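Local coordinates for Alpha/beta hydrolase fold protein (PDB 3R0V) that probably acts as a hydrolase of the alpha/beta fold, though on which natural substrate is not clear, and binds D-malate in the crystal, at residues 133-136 with 137-141; 149-152 with 153-157; 182-185 with 186-189. One frame throughout, in Å; residues are numbered along the deposited sequence. Where two conformers were deposited one is given.

Contact 1. Residues 133-136 with 137-141; sequences DYQT and RLDAL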
loop_
_atom_site.group_PDB
_atom_site.type_symbol
_atom_site.label_atom_id
_atom_site.label_comp_id
_atom_site.label_asym_id
_atom_site.label_seq_id
_atom_site.Cartn_x
_atom_site.Cartn_y
_atom_site.Cartn_z
ATOM N N ASP A 133 -7.282 7.253 -20.999
ATOM C CA ASP A 133 -8.673 6.975 -20.634
ATOM C C ASP A 133 -8.799 5.982 -19.474
ATOM O O ASP A 133 -9.868 5.416 -19.242
ATOM C CB ASP A 133 -9.475 6.491 -21.854
ATOM C CG ASP A 133 -9.031 5.120 -22.354
ATOM O OD1 ASP A 133 -7.852 4.755 -22.177
ATOM O OD2 ASP A 133 -9.866 4.401 -22.940
ATOM N N TYR A 134 -7.712 5.790 -18.736
ATOM C CA TYR A 134 -7.701 4.797 -17.665
ATOM C C TYR A 134 -8.878 4.932 -16.694
ATOM O O TYR A 134 -9.592 3.966 -16.440
ATOM C CB TYR A 134 -6.381 4.856 -16.886
ATOM C CG TYR A 134 -6.330 3.860 -15.754
ATOM C CD1 TYR A 134 -5.934 2.545 -15.985
ATOM C CD2 TYR A 134 -6.715 4.215 -14.459
ATOM C CE1 TYR A 134 -5.908 1.614 -14.957
ATOM C CE2 TYR A 134 -6.683 3.285 -13.417
ATOM C CZ TYR A 134 -6.288 1.989 -13.680
ATOM O OH TYR A 134 -6.260 1.063 -12.663
ATOM N N GLN A 135 -9.100 6.123 -16.158
ATOM C CA GLN A 135 -10.164 6.311 -15.174
ATOM C C GLN A 135 -11.536 5.994 -15.771
ATOM O O GLN A 135 -12.347 5.310 -15.159
ATOM C CB GLN A 135 -10.132 7.745 -14.630
ATOM C CG GLN A 135 -11.256 8.103 -13.663
ATOM C CD GLN A 135 -11.136 9.529 -13.150
ATOM O OE1 GLN A 135 -10.156 10.218 -13.425
ATOM N NE2 GLN A 135 -12.135 9.974 -12.399
ATOM N N THR A 136 -11.775 6.492 -16.977
ATOM C CA THR A 136 -13.038 6.281 -17.661
ATOM C C THR A 136 -13.277 4.793 -17.927
ATOM O O THR A 136 -14.379 4.282 -17.715
ATOM C CB THR A 136 -13.079 7.070 -18.987
ATOM O OG1 THR A 136 -12.887 8.462 -18.706
ATOM C CG2 THR A 136 -14.411 6.873 -19.704
ATOM N N ARG A 137 -12.247 4.095 -18.393
ATOM C CA ARG A 137 -12.404 2.684 -18.727
ATOM C C ARG A 137 -12.621 1.834 -17.476
ATOM O O ARG A 137 -13.474 0.946 -17.459
ATOM C CB ARG A 137 -11.196 2.194 -19.535
ATOM C CG ARG A 137 -11.170 0.706 -19.807
ATOM C CD ARG A 137 -12.384 0.238 -20.604
ATOM N NE ARG A 137 -12.230 -1.168 -20.954
ATOM C CZ ARG A 137 -13.128 -1.865 -21.641
ATOM N NH1 ARG A 137 -14.250 -1.283 -22.043
ATOM N NH2 ARG A 137 -12.907 -3.143 -21.918
ATOM N N LEU A 138 -11.842 2.100 -16.431
ATOM C CA LEU A 138 -11.990 1.385 -15.180
ATOM C C LEU A 138 -13.411 1.552 -14.637
ATOM O O LEU A 138 -14.048 0.583 -14.223
ATOM C CB LEU A 138 -10.960 1.893 -14.175
ATOM C CG LEU A 138 -11.062 1.335 -12.755
ATOM C CD1 LEU A 138 -10.921 -0.176 -12.746
ATOM C CD2 LEU A 138 -10.011 2.010 -11.853
ATOM N N ASP A 139 -13.908 2.787 -14.645
ATOM C CA ASP A 139 -15.265 3.044 -14.185
ATOM C C ASP A 139 -16.287 2.284 -15.020
ATOM O O ASP A 139 -17.255 1.744 -14.491
ATOM C CB ASP A 139 -15.586 4.540 -14.233
ATOM C CG ASP A 139 -15.005 5.306 -13.054
ATOM O OD1 ASP A 139 -14.619 4.672 -12.043
ATOM O OD2 ASP A 139 -14.950 6.554 -13.139
ATOM N N ALA A 140 -16.064 2.237 -16.330
ATOM C CA ALA A 140 -17.003 1.565 -17.231
ATOM C C ALA A 140 -17.065 0.062 -16.958
ATOM O O ALA A 140 -18.143 -0.542 -16.938
ATOM C CB ALA A 140 -16.631 1.839 -18.672
ATOM N N LEU A 141 -15.899 -0.533 -16.727
ATOM C CA LEU A 141 -15.831 -1.956 -16.413
ATOM C C LEU A 141 -16.580 -2.238 -15.119
ATOM O O LEU A 141 -17.370 -3.183 -15.037
ATOM C CB LEU A 141 -14.370 -2.405 -16.298
ATOM C CG LEU A 141 -13.598 -2.438 -17.626
ATOM C CD1 LEU A 141 -12.134 -2.689 -17.337
ATOM C CD2 LEU A 141 -14.176 -3.493 -18.578
HETATM O O HOH W 1 -12.034 4.864 -12.378
HETATM O O HOH W 2 -14.393 8.780 -11.787
#
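Asp139 folds back over the carbonyl of Gln135, one turn earlier in the same helix. This is the start of helix 134-143, in the helical insertion between core strands 111-117 and 209-213. The position is consistent with the lid of an alpha/beta hydrolase. Asp139 CB lies 3.5 Å from Gln135 O. Its CG, 3.4 Å from Gln135 O, is turned beside its own backbone N (chi1 -79°), which keeps the carboxylate close to that carbonyl. At the tip the two oxygens part. OD1 takes a weak hydrogen bond from a water that also donates to Gln135 O. OD2 accepts from a second water at 2.7 Å, and that water accepts from Gln135 NE2 at 2.6 Å. Thus water, and no direct bond, joins the carboxylate to the amide. The two side chains run alongside each other, with their flat groups 83° apart. Gln135 O is also held by Asp139 N at 3.0 Å, a normal helical bond. Tyr134 and Leu138 extend together from the buried side. Leu138 CD2 meets the ring obliquely at Tyr134 CE2 (3.9 Å). The ring also meets that of Tyr153 and packs edge-to-face with His189, so helices 147-158 and 185-192 both reach it. Asp133 sits at the N-cap without a capping bond from its side chain. Its carbonyl does join the helix: Asp133 O accepts from Arg137 N at 2.9 Å.

Contact 2. Residues 149-152 with 153-157; sequences DAVT and YFMTE. With MLT (D-malate), chain F.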
loop_
_atom_site.group_PDB
_atom_site.type_symbol
_atom_site.label_atom_id
_atom_site.label_comp_id
_atom_site.label_asym_id
_atom_site.label_seq_id
_atom_site.Cartn_x
_atom_site.Cartn_y
_atom_site.Cartn_z
ATOM N N ASP A 149 -12.469 -8.209 -15.021
ATOM C CA ASP A 149 -11.858 -7.440 -16.096
ATOM C C ASP A 149 -11.279 -6.126 -15.567
ATOM O O ASP A 149 -10.263 -5.659 -16.079
ATOM C CB ASP A 149 -12.857 -7.177 -17.223
ATOM C CG ASP A 149 -13.255 -8.443 -17.963
ATOM O OD1 ASP A 149 -12.643 -9.501 -17.728
ATOM O OD2 ASP A 149 -14.181 -8.365 -18.802
ATOM N N ALA A 150 -11.911 -5.542 -14.550
ATOM C CA ALA A 150 -11.362 -4.343 -13.908
ATOM C C ALA A 150 -10.015 -4.629 -13.246
ATOM O O ALA A 150 -9.074 -3.853 -13.378
ATOM C CB ALA A 150 -12.346 -3.772 -12.891
ATOM N N VAL A 151 -9.911 -5.758 -12.555
ATOM C CA VAL A 151 -8.634 -6.150 -11.963
ATOM C C VAL A 151 -7.578 -6.378 -13.045
ATOM O O VAL A 151 -6.454 -5.905 -12.917
ATOM C CB VAL A 151 -8.773 -7.421 -11.104
ATOM C CG1 VAL A 151 -7.405 -7.844 -10.562
ATOM C CG2 VAL A 151 -9.750 -7.175 -9.952
ATOM N N THR A 152 -7.940 -7.101 -14.103
ATOM C CA THR A 152 -7.018 -7.348 -15.202
ATOM C C THR A 152 -6.528 -6.039 -15.824
ATOM O O THR A 152 -5.346 -5.889 -16.131
ATOM C CB THR A 152 -7.701 -8.203 -16.267
ATOM O OG1 THR A 152 -8.053 -9.459 -15.681
ATOM C CG2 THR A 152 -6.763 -8.445 -17.446
ATOM N N TYR A 153 -7.445 -5.091 -15.981
ATOM C CA TYR A 153 -7.133 -3.797 -16.567
ATOM C C TYR A 153 -6.193 -3.017 -15.655
ATOM O O TYR A 153 -5.194 -2.469 -16.109
ATOM C CB TYR A 153 -8.420 -3.016 -16.851
ATOM C CG TYR A 153 -8.209 -1.697 -17.554
ATOM C CD1 TYR A 153 -7.809 -1.648 -18.882
ATOM C CD2 TYR A 153 -8.442 -0.501 -16.889
ATOM C CE1 TYR A 153 -7.630 -0.430 -19.531
ATOM C CE2 TYR A 153 -8.275 0.717 -17.527
ATOM C CZ TYR A 153 -7.860 0.743 -18.838
ATOM O OH TYR A 153 -7.688 1.945 -19.482
ATOM N N PHE A 154 -6.519 -2.967 -14.365
ATOM C CA PHE A 154 -5.619 -2.332 -13.403
ATOM C C PHE A 154 -4.208 -2.933 -13.483
ATOM O O PHE A 154 -3.211 -2.211 -13.570
ATOM C CB PHE A 154 -6.156 -2.489 -11.977
ATOM C CG PHE A 154 -5.102 -2.299 -10.913
ATOM C CD1 PHE A 154 -4.605 -1.041 -10.623
ATOM C CD2 PHE A 154 -4.596 -3.385 -10.225
ATOM C CE1 PHE A 154 -3.632 -0.878 -9.650
ATOM C CE2 PHE A 154 -3.618 -3.223 -9.260
ATOM C CZ PHE A 154 -3.144 -1.979 -8.978
HETATM N N MSE A 155 -4.113 -4.257 -13.473
HETATM C CA MSE A 155 -2.800 -4.879 -13.457
HETATM C C MSE A 155 -2.008 -4.657 -14.728
HETATM O O MSE A 155 -0.821 -4.370 -14.665
HETATM C CB MSE A 155 -2.916 -6.357 -13.155
HETATM C CG MSE A 155 -3.450 -6.568 -11.778
HETATM SE SE MSE A 155 -3.330 -8.393 -11.232
HETATM C CE MSE A 155 -3.952 -8.126 -9.400
ATOM N N THR A 156 -2.660 -4.783 -15.879
ATOM C CA THR A 156 -1.961 -4.649 -17.152
ATOM C C THR A 156 -1.729 -3.209 -17.577
ATOM O O THR A 156 -0.651 -2.876 -18.075
ATOM C CB THR A 156 -2.721 -5.369 -18.282
ATOM O OG1 THR A 156 -4.064 -4.857 -18.364
ATOM C CG2 THR A 156 -2.753 -6.873 -18.037
ATOM N N GLU A 157 -2.736 -2.360 -17.403
ATOM C CA GLU A 157 -2.654 -0.987 -17.881
ATOM C C GLU A 157 -2.351 0.008 -16.768
ATOM O O GLU A 157 -1.735 1.040 -17.012
ATOM C CB GLU A 157 -3.934 -0.595 -18.628
ATOM C CG GLU A 157 -4.223 -1.462 -19.833
ATOM C CD GLU A 157 -3.086 -1.457 -20.836
ATOM O OE1 GLU A 157 -2.383 -0.424 -20.960
ATOM O OE2 GLU A 157 -2.894 -2.498 -21.499
HETATM C C1 MLT F . -0.483 -1.398 -6.050
HETATM O O1 MLT F . -0.924 -1.294 -4.859
HETATM O O2 MLT F . 0.067 -0.459 -6.624
HETATM C C2 MLT F . -0.636 -2.729 -6.734
HETATM O O3 MLT F . -1.008 -3.717 -5.794
HETATM C C3 MLT F . 0.651 -3.120 -7.447
HETATM C C4 MLT F . 0.627 -4.592 -7.800
HETATM O O4 MLT F . -0.259 -5.355 -7.354
HETATM O O5 MLT F . 1.502 -5.070 -8.551
#
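Thr156 turns its hydroxyl back onto the carbonyl of Thr152, one turn earlier in helix 147-158 of the probable lid. OG1 stands between the backbone N and the carbonyl carbon (chi1 56°). From there it donates to Thr152 O at 2.8 Å. The amide Thr156 N donates to the same oxygen at 2.9 Å, and the two donors come from opposite faces of the carbonyl plane. The Thr152 hydroxyl looks elsewhere: OG1 bonds to Gly148 O. Val151 and Met155 run alongside each other down the helix. Met155 is selenomethionine here and was deposited in two conformers. In one of them Met155 CE lies 3.7 Å from Val151 CG1; with a second conformer present, this touch is doubtful. The Tyr153 ring ends away from residues 149-152, and Glu157 CB lies over one of its faces, toward the rim. Phe154 swings out on the pocket side, its CG anti to the backbone N (chi1 160°). Its ring meets D-malate edge-on: Phe154 CZ is 3.4 Å from malate C2, and malate C1 lies in the ring plane. Phe154 CB stays 3.5 Å from Ala150 O. Polar grip on the ligand comes from Ser96 N and Ala32 N, consistent with an oxyanion hole. The chemistry is thus divided along the helix. Phe154 gives the ligand carbon contact and no hydrogen bond, while the Thr152 carbonyl, which accepts two hydrogen bonds, ties the next turn and probably holds the Thr156 hydroxyl in its rotation.

Contact 3. Residues 182-185 with 186-189; sequences AHTL and PYDH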
loop_
_atom_site.group_PDB
_atom_site.type_symbol
_atom_site.label_atom_id
_atom_site.label_comp_id
_atom_site.label_asym_id
_atom_site.label_seq_id
_atom_site.Cartn_x
_atom_site.Cartn_y
_atom_site.Cartn_z
ATOM N N ALA A 182 -12.810 -4.915 -6.063
ATOM C CA ALA A 182 -12.449 -4.160 -7.263
ATOM C C ALA A 182 -13.057 -2.757 -7.308
ATOM O O ALA A 182 -12.501 -1.852 -7.941
ATOM C CB ALA A 182 -12.812 -4.951 -8.513
ATOM N N HIS A 183 -14.196 -2.559 -6.645
ATOM C CA HIS A 183 -14.813 -1.231 -6.628
ATOM C C HIS A 183 -13.904 -0.179 -5.957
ATOM O O HIS A 183 -14.152 1.019 -6.091
ATOM C CB HIS A 183 -16.163 -1.271 -5.904
ATOM C CG HIS A 183 -16.061 -1.762 -4.501
ATOM N ND1 HIS A 183 -15.904 -3.097 -4.197
ATOM C CD2 HIS A 183 -16.078 -1.103 -3.318
ATOM C CE1 HIS A 183 -15.822 -3.239 -2.884
ATOM N NE2 HIS A 183 -15.920 -2.042 -2.329
ATOM N N THR A 184 -12.875 -0.618 -5.218
ATOM C CA THR A 184 -11.938 0.333 -4.592
ATOM C C THR A 184 -10.744 0.715 -5.474
ATOM O O THR A 184 -9.918 1.533 -5.081
ATOM C CB THR A 184 -11.415 -0.162 -3.217
ATOM O OG1 THR A 184 -10.615 -1.338 -3.374
ATOM C CG2 THR A 184 -12.574 -0.453 -2.261
ATOM N N LEU A 185 -10.641 0.129 -6.662
ATOM C CA LEU A 185 -9.536 0.488 -7.542
ATOM C C LEU A 185 -9.462 1.994 -7.845
ATOM O O LEU A 185 -8.363 2.550 -7.910
ATOM C CB LEU A 185 -9.560 -0.339 -8.834
ATOM C CG LEU A 185 -9.116 -1.797 -8.681
ATOM C CD1 LEU A 185 -9.540 -2.644 -9.887
ATOM C CD2 LEU A 185 -7.614 -1.912 -8.426
ATOM N N PRO A 186 -10.618 2.665 -8.027
ATOM C CA PRO A 186 -10.535 4.118 -8.217
ATOM C C PRO A 186 -9.971 4.841 -6.994
ATOM O O PRO A 186 -9.425 5.928 -7.138
ATOM C CB PRO A 186 -11.989 4.527 -8.472
ATOM C CG PRO A 186 -12.626 3.288 -9.043
ATOM C CD PRO A 186 -11.987 2.170 -8.239
ATOM N N TYR A 187 -10.113 4.261 -5.808
ATOM C CA TYR A 187 -9.564 4.878 -4.602
ATOM C C TYR A 187 -8.044 4.885 -4.670
ATOM O O TYR A 187 -7.403 5.897 -4.371
ATOM C CB TYR A 187 -9.988 4.110 -3.356
ATOM C CG TYR A 187 -11.472 4.072 -3.077
ATOM C CD1 TYR A 187 -12.377 4.761 -3.867
ATOM C CD2 TYR A 187 -11.954 3.375 -1.974
ATOM C CE1 TYR A 187 -13.740 4.731 -3.581
ATOM C CE2 TYR A 187 -13.294 3.345 -1.677
ATOM C CZ TYR A 187 -14.186 4.021 -2.485
ATOM O OH TYR A 187 -15.533 3.991 -2.183
ATOM N N ASP A 188 -7.460 3.758 -5.063
ATOM C CA ASP A 188 -6.011 3.698 -5.188
ATOM C C ASP A 188 -5.506 4.595 -6.313
ATOM O O ASP A 188 -4.431 5.189 -6.201
ATOM C CB ASP A 188 -5.548 2.254 -5.305
ATOM C CG ASP A 188 -5.606 1.549 -3.957
ATOM O OD1 ASP A 188 -6.490 0.707 -3.733
ATOM O OD2 ASP A 188 -4.779 1.903 -3.086
ATOM N N HIS A 189 -6.282 4.725 -7.386
ATOM C CA HIS A 189 -5.898 5.666 -8.428
ATOM C C HIS A 189 -5.836 7.093 -7.861
ATOM O O HIS A 189 -4.888 7.840 -8.123
ATOM C CB HIS A 189 -6.871 5.580 -9.605
ATOM C CG HIS A 189 -6.487 6.451 -10.764
ATOM N ND1 HIS A 189 -7.364 6.766 -11.779
ATOM C CD2 HIS A 189 -5.328 7.087 -11.056
ATOM C CE1 HIS A 189 -6.756 7.549 -12.655
ATOM N NE2 HIS A 189 -5.521 7.761 -12.239
HETATM O O HOH W 3 -8.113 -1.359 -4.590
#
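The Tyr187 ring lies with one face over the backbone of Thr184. Thr184 CA makes a CH-pi contact, 4.2 Å from the ring centroid and 20° off the normal, and His183 O lies over the same face. Thr184 CB and CG2 meet the ring at CD2, with CB 3.8 Å from Tyr187 CD2. The ring also stacks with Tyr69, and its OH bonds to Asp65 OD2. Replacing Tyr187 by an alanine removes the ring, and this would probably leave Thr184 uncovered and Tyr69 and Asp65 without their mate. The backbone passes here from a 3-10 turn into helix 185-192. Thr184 O takes weak bonds from Tyr187 N and Asp188 N, and His189 N then reaches Leu185 O at 3.1 Å. Water links Thr184 OG1 to Asp188 OD1, donating to each at 2.8 Å. Thr184 OG1 also bonds to Val181 O. The Asp188 carboxylate forms salt bridges with Arg57 and Arg60 and bonds to Ser96 OG, which holds the carboxylate in place close to the malate site. Leu185 packs on helices 134-143 and 147-158, and Pro186 rests on helix 134-143, within the insertion between strands 111-117 and 209-213.

The chain meets the contacts in series, each closing before the next opens; none nests or crosses. Each spans neighbouring turns, so none closes a long loop. Contact 1 begins helix 134-143, contact 2 lies on helix 147-158 directly after it, and contact 3 follows two further helices. All three fall between core strands 111-117 and 209-213. They meet in space, with centres 10 to 11 Å apart. Arg137 CG lies 3.4 Å from Tyr153 CZ, joining contacts 1 and 2. Leu138 CD2 lies 3.9 Å from Leu185 CB, joining 1 and 3. Phe154 CG lies 3.6 Å from Leu185 CD2, joining 2 and 3. Three helices thus pack beside the malate pocket, and contact 2 lines it.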